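Local structure of glycerol-3-phosphate dehydrogenase [NAD(+)] (Dunaliella salina, 6IUY) at residues A[292-298]-A[330-336]; A[345-349]-A[437-441]; A[29-33]-A[250-255]; A[422-426]-A[512-516]. The protein probably reduces dihydroxyacetone phosphate to sn-glycerol 3-phosphate with NADH and, having a phosphatase-like domain as well, enables direct conversion of dihydroxyacetone phosphate to glycerol. All blocks are in the same frame, centred on the assembly; numbering follows the deposited sequence.

Interaction 1: residues A[292-298]-A[330-336]; sequences KEVTMWV and NVKATSD
Strands 293-297 and 331-334 pair in parallel, with Val294 beside Val331, Thr295 beside Lys332, Met296 beside Ala333 and Trp297 beside Thr334. The backbone ladder begins with Val294 N on Asn330 O (2.9 Å), continues through Lys332 N on Val294 O (2.8 Å), and ends with Val298 N on Thr334 O. Two side-chain bonds extend it. At the start, Asn330 ND2 reaches Lys292 O (2.8 Å) in an almost linear bond (178°), the oxygen lying in the amide plane; chi1 of 55° sets CG between the backbone N and carbonyl carbon and directs the amide to the carbonyl just before the other strand. ND2 also serves Ala276 O of helix 266-282, while Lys292 O takes Thr279 OG1. A leucine in place of Asn330 would probably leave Lys292 O without its partner across the contact and Ala276 O without this donor, freeing the strand starts to shift. At the far end, the indole NE1 of Trp297 meets Ser335 O at the ring edge, a weak, bent bond (3.1 Å). Apolar contacts are modest. Val298 CG2 touches Ala333 CB (3.8 Å) on the face covered by helix 307-315, and the methyls CG2 of Thr295 and Thr334 meet (3.8 Å) beneath Ala340. Glu293 lays its carboxylate along CB and CG of Lys332, but OE1 and NZ stay 4.5 Å apart, too far for a salt bridge. The main chain therefore carries most of the polar cohesion of this outer pair of the NAD-binding Rossmann sheet, an amide bond closing one end and a weak indole bond the other, near the bound NAD.

Interaction 2: residues A[345-349]-A[437-441]; sequences DALIF and WQQLF
The helical bond from Phe441 N to Trp437 O (2.9 Å) joins two aromatic residues one turn apart, and both rings reach Ile348 on strand 346-349. Helix 431-441 crosses the strand at 66°, their short axes 11.6 Å apart, a distance bridged mainly by side chains. Trp437 turns the benzene part of its indole to the strand: CH2 touches Ala346 CB (3.9 Å) and Leu347 O (3.8 Å), while CZ3 lies against Ile348 CG1 (4.0 Å). The two branches of Ile348 divide the work. With CG1 beside the backbone N (chi1 -56°) and CD1 extended beyond it, CD1 ends at Phe441 CZ (3.8 Å) and close to Leu440 CD2, whereas CG2 comes at the edge of the Phe441 ring, in its plane. An alanine at Ile348 would be likely to open a gap among Trp437, Leu440 and Phe441 and leave the phenyl ring freer to tilt. Val275 of helix 266-282 packs on Ile348, Leu440 and Phe441, so two helices share this patch of the Rossmann sheet. With no hydrogen bond spanning strand and helix, their cohesion rests on apolar fit, in a setting that is buried throughout.

Interaction 3: residues A[29-33]-A[250-255]; sequences LDLWQ and LMAKLK
Trp32, near the end of helix 26-33, drives its indole into the turn that follows helix 247-251. Its CG is anti to the backbone N (chi1 173°), which carries the ring out from the helix until NE1 donates to Leu250 O (3.0 Å). The bond is bent, with the oxygen tilted from the ring plane. Lys253 N reaches the same oxygen from the opposite face of its carbonyl plane, so Leu250 O is gripped twice. Leu250 adds an apolar hold: its CD2 makes a CH-pi contact over one face of the six-membered ring, 4.0 Å from the centroid, while CB lies close to CZ2. Leu254 turns its CD2 back to NE1 (3.8 Å) although its CB points away. Trp242 meets the indole edge to face.

Gln33 follows another course. CG sits beside the backbone N and the rest of the chain is straight, which aims NE2 at Lys253 O (2.8 Å), with the acceptor in the amide plane. Leu29 crosses Lys253 at about a right angle, CD1 on CB (3.6 Å). A water accepts from Lys255 N (2.8 Å) and donates to Gln33 O. The carbonyls of Leu250 and Lys253 thus take side-chain donors from the first helix, fixing the type I turn Met251-Leu254 at the edge of the haloacid dehalogenase-like, Rossmann-type phosphatase domain, just where the chain leaves for strand 257-262 of the dehydrogenase.

Interaction 4: residues A[422-426]-A[512-516]; sequences SEAVI and FESCG
Val425 faces the start of helix 514-526 from strand 422-427, which runs antiparallel to strand 404-408 in the mixed sheet that continues the Rossmann fold of the NAD-binding domain. One methyl does most of the touching: with CG1 roughly anti to the backbone N (chi1 156°), CG2 is left beside that N and meets Glu513 CB (3.7 Å) and Cys515 SG (3.9 Å). Next to it Ser514 points toward the strand and brings OG to 3.4 Å from Glu423 O, at best a weak bond. That hydroxyl is also the acceptor for Ala410 N, in the loop beyond strand 404-408, and it shares a water with Glu423, whose OE2 accepts from that water (2.9 Å). Further out, Leu451 of strand 446-451 packs on both Val425 and Glu513, and Met408 packs on Cys515, so the first turn of the helix rests on three neighbouring strands. Gly516 N to Glu513 O (2.9 Å) closes that turn. The outermost layer belongs to the second subunit: its Arg489 forms a weak, long ion pair with Glu423, its Arg496 makes a cation-pi contact with Phe512, and NH1 of Arg489 in that subunit donates to Phe512 O.

How the interactions relate
Interaction 3 closes first along the chain and ties the phosphatase-like domain's first helix to the segment leading into the dehydrogenase; interactions 1, 2 and 4 all reach the mixed eight-stranded sheet there. Interaction 1 lies at one end of that sheet, its centre about 14 Å from that of interaction 2 in the middle, whose centre is about 17 Å from that of interaction 4 towards the other end and the subunit interface. Interactions 2 and 4 alternate along the chain and touch where Ile426 CD1 packs on Trp437 CB (3.7 Å). Interaction 3 meets interaction 2 through Lys255 CE and Asp345 OD1 (3.7 Å), a link between the two domains, while its centre lies about 33 Å from that of interaction 4.

Interaction 1: residues A[292-298]-A[330-336]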
loop_
_atom_site.group_PDB
_atom_site.type_symbol
_atom_site.label_atom_id
_atom_site.label_comp_id
_atom_site.label_asym_id
_atom_site.label_seq_id
_atom_site.Cartn_x
_atom_site.Cartn_y
_atom_site.Cartn_z
ATOM N N LYS A 292 -21.902 27.175 -15.654
ATOM C CA LYS A 292 -21.194 27.931 -14.628
ATOM C C LYS A 292 -21.792 27.693 -13.251
ATOM O O LYS A 292 -21.074 27.563 -12.255
ATOM C CB LYS A 292 -21.201 29.428 -14.931
ATOM C CG LYS A 292 -20.414 30.222 -13.900
ATOM C CD LYS A 292 -20.386 31.711 -14.212
ATOM C CE LYS A 292 -19.500 32.456 -13.227
ATOM N NZ LYS A 292 -19.356 33.902 -13.587
ATOM N N GLU A 293 -23.114 27.607 -13.204
ATOM C CA GLU A 293 -23.808 27.475 -11.939
ATOM C C GLU A 293 -23.948 26.036 -11.455
ATOM O O GLU A 293 -24.417 25.155 -12.184
ATOM C CB GLU A 293 -25.187 28.114 -12.043
ATOM C CG GLU A 293 -26.072 27.836 -10.835
ATOM C CD GLU A 293 -27.386 28.616 -10.884
ATOM O OE1 GLU A 293 -27.340 29.835 -10.624
ATOM O OE2 GLU A 293 -28.448 28.013 -11.173
ATOM N N VAL A 294 -23.586 25.809 -10.197
ATOM C CA VAL A 294 -23.718 24.483 -9.614
ATOM C C VAL A 294 -24.878 24.476 -8.654
ATOM O O VAL A 294 -24.956 25.329 -7.783
ATOM C CB VAL A 294 -22.436 24.054 -8.837
ATOM C CG1 VAL A 294 -22.602 22.662 -8.276
ATOM C CG2 VAL A 294 -21.235 24.120 -9.715
ATOM N N THR A 295 -25.743 23.478 -8.752
ATOM C CA THR A 295 -26.894 23.438 -7.884
ATOM C C THR A 295 -26.557 22.541 -6.704
ATOM O O THR A 295 -25.920 21.504 -6.881
ATOM C CB THR A 295 -28.130 22.937 -8.659
ATOM O OG1 THR A 295 -28.424 23.875 -9.695
ATOM C CG2 THR A 295 -29.321 22.827 -7.782
ATOM N N MET A 296 -26.944 22.942 -5.499
ATOM C CA MET A 296 -26.729 22.086 -4.346
ATOM C C MET A 296 -28.041 21.829 -3.636
ATOM O O MET A 296 -28.655 22.761 -3.129
ATOM C CB MET A 296 -25.707 22.717 -3.387
ATOM C CG MET A 296 -25.683 22.105 -1.992
ATOM S SD MET A 296 -24.211 22.581 -1.043
ATOM C CE MET A 296 -24.555 24.303 -0.618
ATOM N N TRP A 297 -28.471 20.570 -3.592
ATOM C CA TRP A 297 -29.600 20.195 -2.741
ATOM C C TRP A 297 -29.227 20.240 -1.275
ATOM O O TRP A 297 -28.255 19.585 -0.825
ATOM C CB TRP A 297 -30.106 18.809 -3.082
ATOM C CG TRP A 297 -31.226 18.331 -2.168
ATOM C CD1 TRP A 297 -32.487 18.846 -2.077
ATOM C CD2 TRP A 297 -31.178 17.230 -1.247
ATOM N NE1 TRP A 297 -33.229 18.138 -1.160
ATOM C CE2 TRP A 297 -32.445 17.145 -0.629
ATOM C CE3 TRP A 297 -30.184 16.309 -0.883
ATOM C CZ2 TRP A 297 -32.751 16.168 0.323
ATOM C CZ3 TRP A 297 -30.485 15.343 0.065
ATOM C CH2 TRP A 297 -31.758 15.282 0.660
ATOM N N VAL A 298 -30.006 21.025 -0.532
ATOM C CA VAL A 298 -29.853 21.187 0.904
ATOM C C VAL A 298 -31.071 20.635 1.614
ATOM O O VAL A 298 -32.137 21.240 1.562
ATOM C CB VAL A 298 -29.686 22.658 1.302
ATOM C CG1 VAL A 298 -29.390 22.783 2.802
ATOM C CG2 VAL A 298 -28.588 23.327 0.483
ATOM N N ASN A 330 -21.187 31.210 -7.613
ATOM C CA ASN A 330 -21.924 30.441 -8.613
ATOM C C ASN A 330 -22.530 29.157 -8.061
ATOM O O ASN A 330 -22.740 28.192 -8.792
ATOM C CB ASN A 330 -21.025 30.129 -9.828
ATOM C CG ASN A 330 -19.713 29.420 -9.459
ATOM O OD1 ASN A 330 -18.987 29.833 -8.556
ATOM N ND2 ASN A 330 -19.398 28.365 -10.190
ATOM N N VAL A 331 -22.841 29.159 -6.769
ATOM C CA VAL A 331 -23.437 28.004 -6.116
ATOM C C VAL A 331 -24.877 28.341 -5.772
ATOM O O VAL A 331 -25.136 29.378 -5.174
ATOM C CB VAL A 331 -22.646 27.602 -4.834
ATOM C CG1 VAL A 331 -23.436 26.619 -3.978
ATOM C CG2 VAL A 331 -21.296 27.026 -5.209
ATOM N N LYS A 332 -25.816 27.486 -6.158
ATOM C CA LYS A 332 -27.220 27.813 -5.966
ATOM C C LYS A 332 -27.901 26.702 -5.207
ATOM O O LYS A 332 -27.960 25.572 -5.673
ATOM C CB LYS A 332 -27.923 28.057 -7.310
ATOM C CG LYS A 332 -29.237 28.860 -7.191
ATOM C CD LYS A 332 -29.015 30.124 -6.333
ATOM C CE LYS A 332 -29.858 31.316 -6.770
ATOM N NZ LYS A 332 -29.014 32.410 -7.353
ATOM N N ALA A 333 -28.426 27.041 -4.039
ATOM C CA ALA A 333 -28.989 26.065 -3.128
ATOM C C ALA A 333 -30.483 25.944 -3.292
ATOM O O ALA A 333 -31.175 26.953 -3.407
ATOM C CB ALA A 333 -28.675 26.463 -1.696
ATOM N N THR A 334 -30.989 24.723 -3.234
ATOM C CA THR A 334 -32.415 24.522 -3.145
ATOM C C THR A 334 -32.732 23.307 -2.301
ATOM O O THR A 334 -31.948 22.357 -2.238
ATOM C CB THR A 334 -33.059 24.342 -4.527
ATOM O OG1 THR A 334 -34.342 23.730 -4.355
ATOM C CG2 THR A 334 -32.201 23.443 -5.412
ATOM N N SER A 335 -33.902 23.331 -1.675
ATOM C CA SER A 335 -34.322 22.276 -0.764
ATOM C C SER A 335 -35.146 21.219 -1.447
ATOM O O SER A 335 -35.518 20.234 -0.813
ATOM C CB SER A 335 -35.146 22.851 0.376
ATOM O OG SER A 335 -36.403 23.270 -0.129
ATOM N N ASP A 336 -35.465 21.412 -2.723
ATOM C CA ASP A 336 -36.261 20.398 -3.417
ATOM C C ASP A 336 -35.362 19.462 -4.200
ATOM O O ASP A 336 -34.648 19.893 -5.095
ATOM C CB ASP A 336 -37.290 21.033 -4.358
ATOM C CG ASP A 336 -38.332 20.044 -4.801
ATOM O OD1 ASP A 336 -39.388 19.967 -4.146
ATOM O OD2 ASP A 336 -38.090 19.314 -5.778
#

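Interaction 2: residues A[345-349]-A[437-441]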
loop_
_atom_site.group_PDB
_atom_site.type_symbol
_atom_site.label_atom_id
_atom_site.label_comp_id
_atom_site.label_asym_id
_atom_site.label_seq_id
_atom_site.Cartn_x
_atom_site.Cartn_y
_atom_site.Cartn_z
ATOM N N ASP A 345 -26.767 16.956 -15.704
ATOM C CA ASP A 345 -26.008 15.988 -16.504
ATOM C C ASP A 345 -24.952 15.273 -15.654
ATOM O O ASP A 345 -24.598 14.124 -15.907
ATOM C CB ASP A 345 -25.334 16.695 -17.681
ATOM C CG ASP A 345 -26.319 17.509 -18.504
ATOM O OD1 ASP A 345 -27.140 16.888 -19.208
ATOM O OD2 ASP A 345 -26.273 18.755 -18.437
ATOM N N ALA A 346 -24.465 15.981 -14.641
ATOM C CA ALA A 346 -23.426 15.481 -13.755
ATOM C C ALA A 346 -23.927 15.500 -12.319
ATOM O O ALA A 346 -24.105 16.563 -11.752
ATOM C CB ALA A 346 -22.169 16.327 -13.897
ATOM N N LEU A 347 -24.173 14.328 -11.748
ATOM C CA LEU A 347 -24.638 14.228 -10.365
ATOM C C LEU A 347 -23.530 13.815 -9.401
ATOM O O LEU A 347 -22.926 12.763 -9.580
ATOM C CB LEU A 347 -25.775 13.203 -10.244
ATOM C CG LEU A 347 -27.182 13.508 -10.743
ATOM C CD1 LEU A 347 -28.094 12.312 -10.453
ATOM C CD2 LEU A 347 -27.704 14.752 -10.044
ATOM N N ILE A 348 -23.304 14.623 -8.366
ATOM C CA ILE A 348 -22.403 14.285 -7.284
ATOM C C ILE A 348 -23.225 13.856 -6.068
ATOM O O ILE A 348 -24.047 14.608 -5.555
ATOM C CB ILE A 348 -21.479 15.478 -6.937
ATOM C CG1 ILE A 348 -20.716 15.915 -8.176
ATOM C CG2 ILE A 348 -20.475 15.111 -5.857
ATOM C CD1 ILE A 348 -20.084 17.271 -8.065
ATOM N N PHE A 349 -23.034 12.622 -5.622
ATOM C CA PHE A 349 -23.719 12.168 -4.432
ATOM C C PHE A 349 -22.769 12.285 -3.225
ATOM O O PHE A 349 -21.714 11.651 -3.203
ATOM C CB PHE A 349 -24.232 10.740 -4.618
ATOM C CG PHE A 349 -25.399 10.641 -5.573
ATOM C CD1 PHE A 349 -26.698 10.886 -5.135
ATOM C CD2 PHE A 349 -25.202 10.314 -6.910
ATOM C CE1 PHE A 349 -27.789 10.816 -6.019
ATOM C CE2 PHE A 349 -26.291 10.230 -7.797
ATOM C CZ PHE A 349 -27.584 10.487 -7.341
ATOM N N TRP A 437 -14.794 14.041 -14.509
ATOM C CA TRP A 437 -14.649 14.205 -13.065
ATOM C C TRP A 437 -13.325 14.853 -12.664
ATOM O O TRP A 437 -13.289 15.708 -11.768
ATOM C CB TRP A 437 -14.812 12.859 -12.372
ATOM C CG TRP A 437 -16.185 12.305 -12.519
ATOM C CD1 TRP A 437 -16.527 11.064 -12.956
ATOM C CD2 TRP A 437 -17.420 12.991 -12.251
ATOM N NE1 TRP A 437 -17.899 10.922 -12.949
ATOM C CE2 TRP A 437 -18.461 12.097 -12.532
ATOM C CE3 TRP A 437 -17.733 14.266 -11.783
ATOM C CZ2 TRP A 437 -19.804 12.446 -12.367
ATOM C CZ3 TRP A 437 -19.062 14.600 -11.601
ATOM C CH2 TRP A 437 -20.078 13.700 -11.901
ATOM N N GLN A 438 -12.233 14.476 -13.322
ATOM C CA GLN A 438 -10.949 15.048 -12.952
ATOM C C GLN A 438 -10.922 16.529 -13.237
ATOM O O GLN A 438 -10.422 17.316 -12.419
ATOM C CB GLN A 438 -9.790 14.363 -13.679
ATOM C CG GLN A 438 -8.429 14.950 -13.298
ATOM C CD GLN A 438 -7.260 14.187 -13.924
ATOM O OE1 GLN A 438 -7.414 13.507 -14.940
ATOM N NE2 GLN A 438 -6.092 14.304 -13.317
ATOM N N GLN A 439 -11.449 16.920 -14.397
ATOM C CA GLN A 439 -11.530 18.336 -14.745
ATOM C C GLN A 439 -12.433 19.061 -13.741
ATOM O O GLN A 439 -12.157 20.182 -13.366
ATOM C CB GLN A 439 -12.039 18.533 -16.188
ATOM C CG GLN A 439 -12.241 20.012 -16.587
ATOM C CD GLN A 439 -12.580 20.205 -18.082
ATOM O OE1 GLN A 439 -12.656 19.236 -18.850
ATOM N NE2 GLN A 439 -12.781 21.460 -18.487
ATOM N N LEU A 440 -13.486 18.400 -13.274
ATOM C CA LEU A 440 -14.405 19.040 -12.331
ATOM C C LEU A 440 -13.780 19.254 -10.932
ATOM O O LEU A 440 -13.828 20.363 -10.381
ATOM C CB LEU A 440 -15.679 18.209 -12.220
ATOM C CG LEU A 440 -16.930 18.869 -11.649
ATOM C CD1 LEU A 440 -17.241 20.161 -12.399
ATOM C CD2 LEU A 440 -18.095 17.887 -11.718
ATOM N N PHE A 441 -13.168 18.205 -10.383
ATOM C CA PHE A 441 -12.675 18.221 -9.004
ATOM C C PHE A 441 -11.228 18.688 -8.785
ATOM O O PHE A 441 -10.905 19.225 -7.724
ATOM C CB PHE A 441 -12.807 16.825 -8.397
ATOM C CG PHE A 441 -14.193 16.483 -7.937
ATOM C CD1 PHE A 441 -14.625 16.851 -6.668
ATOM C CD2 PHE A 441 -15.056 15.762 -8.754
ATOM C CE1 PHE A 441 -15.888 16.519 -6.228
ATOM C CE2 PHE A 441 -16.330 15.426 -8.322
ATOM C CZ PHE A 441 -16.749 15.805 -7.060
#

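Interaction 3: residues A[29-33]-A[250-255]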
loop_
_atom_site.group_PDB
_atom_site.type_symbol
_atom_site.label_atom_id
_atom_site.label_comp_id
_atom_site.label_asym_id
_atom_site.label_seq_id
_atom_site.Cartn_x
_atom_site.Cartn_y
_atom_site.Cartn_z
ATOM N N LEU A 29 -26.201 13.802 -33.694
ATOM C CA LEU A 29 -25.946 14.774 -32.633
ATOM C C LEU A 29 -25.368 14.078 -31.411
ATOM O O LEU A 29 -24.470 14.600 -30.750
ATOM C CB LEU A 29 -27.218 15.530 -32.239
ATOM C CG LEU A 29 -26.988 16.599 -31.162
ATOM C CD1 LEU A 29 -25.931 17.601 -31.617
ATOM C CD2 LEU A 29 -28.285 17.318 -30.764
ATOM N N ASP A 30 -25.880 12.893 -31.119
ATOM C CA ASP A 30 -25.352 12.101 -30.021
ATOM C C ASP A 30 -23.869 11.775 -30.254
ATOM O O ASP A 30 -23.042 11.940 -29.350
ATOM C CB ASP A 30 -26.170 10.818 -29.852
ATOM C CG ASP A 30 -25.976 10.171 -28.490
ATOM O OD1 ASP A 30 -25.834 8.928 -28.443
ATOM O OD2 ASP A 30 -25.979 10.899 -27.469
ATOM N N LEU A 31 -23.539 11.327 -31.468
ATOM C CA LEU A 31 -22.159 10.963 -31.808
ATOM C C LEU A 31 -21.207 12.151 -31.702
ATOM O O LEU A 31 -20.049 11.994 -31.319
ATOM C CB LEU A 31 -22.079 10.374 -33.213
ATOM C CG LEU A 31 -22.429 8.901 -33.359
ATOM C CD1 LEU A 31 -22.365 8.502 -34.822
ATOM C CD2 LEU A 31 -21.485 8.043 -32.529
ATOM N N TRP A 32 -21.704 13.337 -32.040
ATOM C CA TRP A 32 -20.934 14.560 -31.914
ATOM C C TRP A 32 -20.656 14.876 -30.456
ATOM O O TRP A 32 -19.544 15.256 -30.084
ATOM C CB TRP A 32 -21.681 15.718 -32.551
ATOM C CG TRP A 32 -21.040 17.041 -32.332
ATOM C CD1 TRP A 32 -21.572 18.109 -31.667
ATOM C CD2 TRP A 32 -19.749 17.455 -32.788
ATOM N NE1 TRP A 32 -20.694 19.170 -31.693
ATOM C CE2 TRP A 32 -19.562 18.790 -32.367
ATOM C CE3 TRP A 32 -18.727 16.828 -33.509
ATOM C CZ2 TRP A 32 -18.393 19.508 -32.637
ATOM C CZ3 TRP A 32 -17.561 17.549 -33.784
ATOM C CH2 TRP A 32 -17.410 18.873 -33.351
ATOM N N GLN A 33 -21.684 14.720 -29.629
ATOM C CA GLN A 33 -21.585 15.059 -28.222
ATOM C C GLN A 33 -20.787 14.008 -27.446
ATOM O O GLN A 33 -20.096 14.325 -26.470
ATOM C CB GLN A 33 -22.991 15.229 -27.628
ATOM C CG GLN A 33 -23.623 16.574 -27.973
ATOM C CD GLN A 33 -25.000 16.771 -27.348
ATOM O OE1 GLN A 33 -25.602 15.839 -26.811
ATOM N NE2 GLN A 33 -25.507 17.994 -27.433
ATOM N N LEU A 250 -21.371 23.896 -34.798
ATOM C CA LEU A 250 -20.844 22.709 -34.132
ATOM C C LEU A 250 -20.591 22.977 -32.648
ATOM O O LEU A 250 -20.954 22.173 -31.794
ATOM C CB LEU A 250 -19.551 22.245 -34.804
ATOM C CG LEU A 250 -19.701 21.524 -36.137
ATOM C CD1 LEU A 250 -18.321 21.306 -36.760
ATOM C CD2 LEU A 250 -20.441 20.210 -35.927
ATOM N N MET A 251 -19.963 24.111 -32.368
ATOM C CA MET A 251 -19.671 24.550 -31.012
ATOM C C MET A 251 -20.896 24.504 -30.105
ATOM O O MET A 251 -20.845 23.957 -28.995
ATOM C CB MET A 251 -19.105 25.965 -31.043
ATOM C CG MET A 251 -17.590 26.030 -31.019
ATOM S SD MET A 251 -16.990 26.300 -29.338
ATOM C CE MET A 251 -15.745 27.556 -29.603
ATOM N N ALA A 252 -21.999 25.059 -30.593
ATOM C CA ALA A 252 -23.207 25.200 -29.794
ATOM C C ALA A 252 -23.985 23.895 -29.648
ATOM O O ALA A 252 -25.029 23.864 -28.994
ATOM C CB ALA A 252 -24.101 26.281 -30.394
ATOM N N LYS A 253 -23.503 22.823 -30.265
ATOM C CA LYS A 253 -24.134 21.522 -30.068
ATOM C C LYS A 253 -23.244 20.639 -29.196
ATOM O O LYS A 253 -23.612 19.506 -28.864
ATOM C CB LYS A 253 -24.440 20.850 -31.408
ATOM C CG LYS A 253 -25.507 21.579 -32.236
ATOM C CD LYS A 253 -26.789 21.776 -31.428
ATOM C CE LYS A 253 -27.822 22.612 -32.179
ATOM N NZ LYS A 253 -28.922 23.083 -31.289
ATOM N N LEU A 254 -22.080 21.168 -28.822
ATOM C CA LEU A 254 -21.225 20.523 -27.815
ATOM C C LEU A 254 -21.980 20.415 -26.496
ATOM O O LEU A 254 -22.570 21.405 -26.039
ATOM C CB LEU A 254 -19.927 21.311 -27.596
ATOM C CG LEU A 254 -18.805 21.217 -28.633
ATOM C CD1 LEU A 254 -17.650 22.114 -28.242
ATOM C CD2 LEU A 254 -18.330 19.792 -28.766
ATOM N N LYS A 255 -21.977 19.233 -25.879
ATOM C CA LYS A 255 -22.649 19.092 -24.587
ATOM C C LYS A 255 -22.007 20.012 -23.537
ATOM O O LYS A 255 -20.775 20.154 -23.477
ATOM C CB LYS A 255 -22.624 17.640 -24.102
ATOM C CG LYS A 255 -23.764 17.323 -23.128
ATOM C CD LYS A 255 -23.681 15.903 -22.596
ATOM C CE LYS A 255 -24.903 15.531 -21.754
ATOM N NZ LYS A 255 -24.897 14.092 -21.334
HETATM O O HOH W 1 -19.775 17.577 -26.127
#

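Interaction 4: residues A[422-426]-A[512-516]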
loop_
_atom_site.group_PDB
_atom_site.type_symbol
_atom_site.label_atom_id
_atom_site.label_comp_id
_atom_site.label_asym_id
_atom_site.label_seq_id
_atom_site.Cartn_x
_atom_site.Cartn_y
_atom_site.Cartn_z
ATOM N N SER A 422 -3.953 18.840 -0.553
ATOM C CA SER A 422 -4.550 17.547 -0.291
ATOM C C SER A 422 -4.633 16.766 -1.590
ATOM O O SER A 422 -4.250 17.268 -2.642
ATOM C CB SER A 422 -5.934 17.719 0.335
ATOM O OG SER A 422 -6.366 16.489 0.895
ATOM N N GLU A 423 -5.110 15.531 -1.528
ATOM C CA GLU A 423 -5.174 14.710 -2.732
ATOM C C GLU A 423 -6.280 13.686 -2.593
ATOM O O GLU A 423 -6.759 13.406 -1.490
ATOM C CB GLU A 423 -3.812 14.033 -3.029
ATOM C CG GLU A 423 -3.185 13.286 -1.870
ATOM C CD GLU A 423 -1.777 12.710 -2.170
ATOM O OE1 GLU A 423 -0.885 13.446 -2.651
ATOM O OE2 GLU A 423 -1.554 11.514 -1.881
ATOM N N ALA A 424 -6.721 13.144 -3.721
ATOM C CA ALA A 424 -7.727 12.101 -3.690
ATOM C C ALA A 424 -7.614 11.224 -4.914
ATOM O O ALA A 424 -7.066 11.630 -5.923
ATOM C CB ALA A 424 -9.139 12.701 -3.611
ATOM N N VAL A 425 -8.168 10.031 -4.812
ATOM C CA VAL A 425 -8.331 9.139 -5.949
ATOM C C VAL A 425 -9.724 9.335 -6.542
ATOM O O VAL A 425 -10.697 9.419 -5.793
ATOM C CB VAL A 425 -8.205 7.663 -5.524
ATOM C CG1 VAL A 425 -8.935 6.770 -6.506
ATOM C CG2 VAL A 425 -6.734 7.248 -5.339
ATOM N N ILE A 426 -9.833 9.396 -7.867
ATOM C CA ILE A 426 -11.134 9.218 -8.494
ATOM C C ILE A 426 -11.128 7.906 -9.242
ATOM O O ILE A 426 -10.367 7.733 -10.180
ATOM C CB ILE A 426 -11.502 10.384 -9.444
ATOM C CG1 ILE A 426 -12.049 11.558 -8.621
ATOM C CG2 ILE A 426 -12.544 9.925 -10.458
ATOM C CD1 ILE A 426 -12.517 12.768 -9.445
ATOM N N PHE A 512 -2.269 1.327 -1.507
ATOM C CA PHE A 512 -1.158 2.268 -1.398
ATOM C C PHE A 512 -1.500 3.649 -1.907
ATOM O O PHE A 512 -0.729 4.584 -1.731
ATOM C CB PHE A 512 0.068 1.733 -2.154
ATOM C CG PHE A 512 0.640 0.484 -1.538
ATOM C CD1 PHE A 512 1.497 0.564 -0.462
ATOM C CD2 PHE A 512 0.290 -0.760 -2.010
ATOM C CE1 PHE A 512 2.011 -0.576 0.126
ATOM C CE2 PHE A 512 0.801 -1.910 -1.425
ATOM C CZ PHE A 512 1.655 -1.814 -0.353
ATOM N N GLU A 513 -2.655 3.784 -2.546
ATOM C CA GLU A 513 -3.079 5.085 -3.045
ATOM C C GLU A 513 -3.787 5.877 -1.947
ATOM O O GLU A 513 -4.052 5.371 -0.859
ATOM C CB GLU A 513 -4.007 4.940 -4.257
ATOM C CG GLU A 513 -3.459 4.086 -5.392
ATOM C CD GLU A 513 -2.477 4.831 -6.302
ATOM O OE1 GLU A 513 -2.039 4.226 -7.306
ATOM O OE2 GLU A 513 -2.135 6.007 -6.029
ATOM N N SER A 514 -4.132 7.115 -2.262
ATOM C CA SER A 514 -4.723 8.001 -1.277
ATOM C C SER A 514 -5.982 7.433 -0.620
ATOM O O SER A 514 -6.237 7.698 0.551
ATOM C CB SER A 514 -5.037 9.358 -1.916
ATOM O OG SER A 514 -5.579 10.234 -0.943
ATOM N N CYS A 515 -6.763 6.657 -1.359
ATOM C CA CYS A 515 -8.005 6.091 -0.825
ATOM C C CYS A 515 -7.767 5.006 0.224
ATOM O O CYS A 515 -8.680 4.664 0.977
ATOM C CB CYS A 515 -8.851 5.494 -1.957
ATOM S SG CYS A 515 -7.907 4.310 -3.001
ATOM N N GLY A 516 -6.554 4.454 0.263
ATOM C CA GLY A 516 -6.243 3.350 1.155
ATOM C C GLY A 516 -5.517 3.786 2.418
ATOM O O GLY A 516 -6.144 4.248 3.370
HETATM O O HOH W 2 -2.996 11.280 0.605
#